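DevB protein (Vibrio cholerae O1 biovar eltor str. N16961, PDB 1Y89) probably acts as a 6-phosphogluconolactonase, hydrolysing 6-phosphogluconolactone in the pentose phosphate pathway. Local coordinates at residues V31-S36 and F132-L137. Residues are numbered along the deposited sequence; the frame is centred on the assembly and turned at random.
Sequences VHISLS and FDWILL
Phe132 lays its ring against the middle of strand 31-35, by Ile33 and Ser34: the backbone carbon C of Ile33 sits at the ring's edge, near its plane, and CE2 of Phe132 comes to 3.9 Å from Ser34 CB. Trp65 meets this phenyl edge-to-face, while Lys176 makes a cation-pi contact with it and also bonds through NZ to Ser34 OG. On the other side of the sheet the indole of Trp134 has Leu136 CD2 on one face, near the rim, and its NE1 bonds to Ser188 OG. The Asp133 carboxylate reaches over to the neighbouring strand, where OD2 of Asp133 accepts from His32 N at 2.8 Å. That bond is nearly straight (169°) and arrives on the anti side, 23° out of the carboxylate plane. With CG anti to its own carbonyl carbon, Asp133 sends OD2 to the backbone N-H while OD1 pairs with Lys185. Its CB meanwhile packs 3.6 Å from Val31 CG1.

From here the strands run parallel in the middle of the mixed sheet, within the Rossmann-like alpha/beta fold of the glucosamine-6-phosphate isomerase/6-phosphogluconolactonase family. Trp134 N bonds to His32 O, Ser34 N to Trp134 O at 2.8 Å and Leu136 N to Ser34 O at 2.9 Å. Ile33 and Trp134 turn to one side of the sheet, Ser34 and Ile135 to the other.

There Ser34 CB rests on CG1 and CG2 of Ile135. Because Ser34 OG stands anti to its backbone N (chi1 175°), it reaches a water that donates to Leu136 O. Back on the side of Ile33 and Trp134, the Leu35 and Leu136 side chains run alongside each other in the same direction, CD2 of Leu35 4.1 Å from CD1 of Leu136. Past the strand end, a second water joins Ser36 OG to Leu137 O, the latter bond weak.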
ATOM      1  N   VAL A  31     -13.598 -11.656 -11.474  1.00 20.00           N
ATOM      2  CA  VAL A  31     -12.578 -10.630 -11.291  1.00 20.48           C
ATOM      3  C   VAL A  31     -11.805 -10.603 -12.615  1.00 20.40           C
ATOM      4  O   VAL A  31     -11.283 -11.638 -13.066  1.00 20.22           O
ATOM      5  CB  VAL A  31     -11.618 -10.950 -10.107  1.00 20.47           C
ATOM      6  CG1 VAL A  31     -10.504  -9.857  -9.969  1.00 20.32           C
ATOM      7  CG2 VAL A  31     -12.418 -11.136  -8.793  1.00 19.66           C
ATOM      8  N   HIS A  32     -11.778  -9.425 -13.237  1.00 19.94           N
ATOM      9  CA  HIS A  32     -11.097  -9.239 -14.519  1.00 19.95           C
ATOM     10  C   HIS A  32      -9.724  -8.631 -14.303  1.00 21.21           C
ATOM     11  O   HIS A  32      -9.600  -7.486 -13.770  1.00 20.74           O
ATOM     12  CB  HIS A  32     -11.977  -8.396 -15.433  1.00 20.47           C
ATOM     13  CG  HIS A  32     -13.219  -9.120 -15.833  1.00 18.60           C
ATOM     14  ND1 HIS A  32     -13.215 -10.095 -16.810  1.00 18.35           N
ATOM     15  CD2 HIS A  32     -14.485  -9.074 -15.340  1.00 18.78           C
ATOM     16  CE1 HIS A  32     -14.437 -10.590 -16.933  1.00 18.68           C
ATOM     17  NE2 HIS A  32     -15.229  -9.984 -16.051  1.00 17.80           N
ATOM     18  N   ILE A  33      -8.708  -9.396 -14.717  1.00 20.00           N
ATOM     19  CA  ILE A  33      -7.314  -9.051 -14.494  1.00 20.68           C
ATOM     20  C   ILE A  33      -6.608  -8.930 -15.849  1.00 21.38           C
ATOM     21  O   ILE A  33      -6.740  -9.796 -16.713  1.00 22.23           O
ATOM     22  CB  ILE A  33      -6.608 -10.068 -13.571  1.00 20.43           C
ATOM     23  CG1 ILE A  33      -7.344 -10.081 -12.194  1.00 20.69           C
ATOM     24  CG2 ILE A  33      -5.053  -9.723 -13.411  1.00 19.28           C
ATOM     25  CD1 ILE A  33      -7.066 -11.265 -11.375  1.00 25.97           C
ATOM     26  N   SER A  34      -5.882  -7.835 -16.022  1.00 20.20           N
ATOM     27  CA  SER A  34      -5.112  -7.618 -17.244  1.00 20.18           C
ATOM     28  C   SER A  34      -3.611  -7.903 -16.989  1.00 20.13           C
ATOM     29  O   SER A  34      -3.000  -7.321 -16.069  1.00 20.68           O
ATOM     30  CB  SER A  34      -5.319  -6.196 -17.740  1.00 19.73           C
ATOM     31  OG  SER A  34      -4.479  -5.949 -18.865  1.00 20.24           O
ATOM     32  N   LEU A  35      -3.019  -8.756 -17.829  1.00 19.79           N
ATOM     33  CA  LEU A  35      -1.636  -9.198 -17.649  1.00 20.86           C
ATOM     34  C   LEU A  35      -0.690  -8.536 -18.629  1.00 21.72           C
ATOM     35  O   LEU A  35      -1.008  -8.426 -19.802  1.00 21.14           O
ATOM     36  CB  LEU A  35      -1.547 -10.711 -17.846  1.00 20.98           C
ATOM     37  CG  LEU A  35      -2.354 -11.598 -16.879  1.00 21.77           C
ATOM     38  CD1 LEU A  35      -2.199 -13.067 -17.258  1.00 22.45           C
ATOM     39  CD2 LEU A  35      -1.850 -11.379 -15.422  1.00 22.59           C
ATOM     40  N   SER A  36       0.484  -8.139 -18.130  1.00 22.66           N
ATOM     41  CA  SER A  36       1.609  -7.704 -18.950  1.00 22.85           C
ATOM     42  C   SER A  36       2.522  -8.931 -19.109  1.00 24.37           C
ATOM     43  O   SER A  36       2.335  -9.951 -18.412  1.00 23.08           O
ATOM     44  CB  SER A  36       2.347  -6.553 -18.242  1.00 22.57           C
ATOM     45  OG  SER A  36       2.571  -6.923 -16.897  1.00 23.57           O
ATOM     46  N   PHE A 132     -11.639  -2.732 -15.446  1.00 19.98           N
ATOM     47  CA  PHE A 132     -10.838  -3.831 -14.928  1.00 20.54           C
ATOM     48  C   PHE A 132     -10.729  -3.736 -13.423  1.00 20.45           C
ATOM     49  O   PHE A 132     -10.629  -2.634 -12.848  1.00 19.87           O
ATOM     50  CB  PHE A 132      -9.446  -3.871 -15.586  1.00 19.65           C
ATOM     51  CG  PHE A 132      -9.457  -4.610 -16.911  1.00 19.37           C
ATOM     52  CD1 PHE A 132      -9.937  -3.989 -18.068  1.00 21.45           C
ATOM     53  CD2 PHE A 132      -9.065  -5.946 -16.969  1.00 21.40           C
ATOM     54  CE1 PHE A 132     -10.013  -4.678 -19.280  1.00 22.00           C
ATOM     55  CE2 PHE A 132      -9.122  -6.673 -18.170  1.00 21.21           C
ATOM     56  CZ  PHE A 132      -9.574  -6.058 -19.322  1.00 20.68           C
ATOM     57  N   ASP A 133     -10.755  -4.896 -12.793  1.00 20.33           N
ATOM     58  CA  ASP A 133     -10.482  -4.967 -11.352  1.00 20.53           C
ATOM     59  C   ASP A 133      -9.015  -4.691 -11.079  1.00 20.02           C
ATOM     60  O   ASP A 133      -8.683  -4.063 -10.062  1.00 19.55           O
ATOM     61  CB  ASP A 133     -10.882  -6.333 -10.786  1.00 20.35           C
ATOM     62  CG  ASP A 133     -12.373  -6.557 -10.848  1.00 22.56           C
ATOM     63  OD1 ASP A 133     -13.092  -6.033  -9.967  1.00 24.60           O
ATOM     64  OD2 ASP A 133     -12.829  -7.229 -11.794  1.00 20.18           O
ATOM     65  N   TRP A 134      -8.146  -5.116 -11.994  1.00 18.78           N
ATOM     66  CA  TRP A 134      -6.707  -5.024 -11.754  1.00 19.73           C
ATOM     67  C   TRP A 134      -5.957  -5.127 -13.060  1.00 20.70           C
ATOM     68  O   TRP A 134      -6.177  -6.072 -13.857  1.00 22.48           O
ATOM     69  CB  TRP A 134      -6.261  -6.175 -10.847  1.00 19.13           C
ATOM     70  CG  TRP A 134      -4.879  -5.978 -10.206  1.00 20.51           C
ATOM     71  CD1 TRP A 134      -4.134  -4.817 -10.155  1.00 20.37           C
ATOM     72  CD2 TRP A 134      -4.144  -6.967  -9.480  1.00 21.50           C
ATOM     73  NE1 TRP A 134      -2.968  -5.039  -9.442  1.00 21.97           N
ATOM     74  CE2 TRP A 134      -2.957  -6.350  -9.009  1.00 22.83           C
ATOM     75  CE3 TRP A 134      -4.369  -8.333  -9.195  1.00 21.29           C
ATOM     76  CZ2 TRP A 134      -1.993  -7.050  -8.232  1.00 22.44           C
ATOM     77  CZ3 TRP A 134      -3.416  -9.027  -8.425  1.00 21.28           C
ATOM     78  CH2 TRP A 134      -2.242  -8.378  -7.954  1.00 22.57           C
ATOM     79  N   ILE A 135      -5.066  -4.175 -13.302  1.00 20.07           N
ATOM     80  CA  ILE A 135      -4.220  -4.230 -14.485  1.00 19.41           C
ATOM     81  C   ILE A 135      -2.786  -4.207 -13.985  1.00 20.10           C
ATOM     82  O   ILE A 135      -2.374  -3.252 -13.281  1.00 20.05           O
ATOM     83  CB  ILE A 135      -4.501  -3.038 -15.458  1.00 19.44           C
ATOM     84  CG1 ILE A 135      -6.000  -3.022 -15.880  1.00 18.36           C
ATOM     85  CG2 ILE A 135      -3.572  -3.090 -16.692  1.00 18.51           C
ATOM     86  CD1 ILE A 135      -6.355  -1.885 -16.886  1.00 19.29           C
ATOM     87  N   LEU A 136      -2.025  -5.233 -14.373  1.00 18.74           N
ATOM     88  CA  LEU A 136      -0.580  -5.304 -14.063  1.00 20.23           C
ATOM     89  C   LEU A 136       0.149  -4.722 -15.271  1.00 20.04           C
ATOM     90  O   LEU A 136      -0.126  -5.133 -16.441  1.00 20.97           O
ATOM     91  CB  LEU A 136      -0.133  -6.779 -13.909  1.00 20.24           C
ATOM     92  CG  LEU A 136      -0.842  -7.572 -12.782  1.00 23.21           C
ATOM     93  CD1 LEU A 136      -0.099  -8.937 -12.592  1.00 24.07           C
ATOM     94  CD2 LEU A 136      -0.819  -6.802 -11.516  1.00 25.88           C
ATOM     95  N   LEU A 137       1.054  -3.786 -15.013  1.00 19.41           N
ATOM     96  CA  LEU A 137       1.716  -3.042 -16.086  1.00 19.75           C
ATOM     97  C   LEU A 137       3.213  -3.097 -15.922  1.00 21.02           C
ATOM     98  O   LEU A 137       3.714  -3.240 -14.790  1.00 21.48           O
ATOM     99  CB  LEU A 137       1.269  -1.558 -16.098  1.00 18.81           C
ATOM    100  CG  LEU A 137      -0.209  -1.400 -16.459  1.00 20.24           C
ATOM    101  CD1 LEU A 137      -0.634   0.058 -16.161  1.00 17.66           C
ATOM    102  CD2 LEU A 137      -0.443  -1.733 -17.974  1.00 17.47           C
TER
HETATM  103  O   HOH W   1      -1.630  -5.352 -18.680  1.00 14.71           O
HETATM  104  O   HOH W   2       4.668  -5.915 -15.355  1.00 24.17           O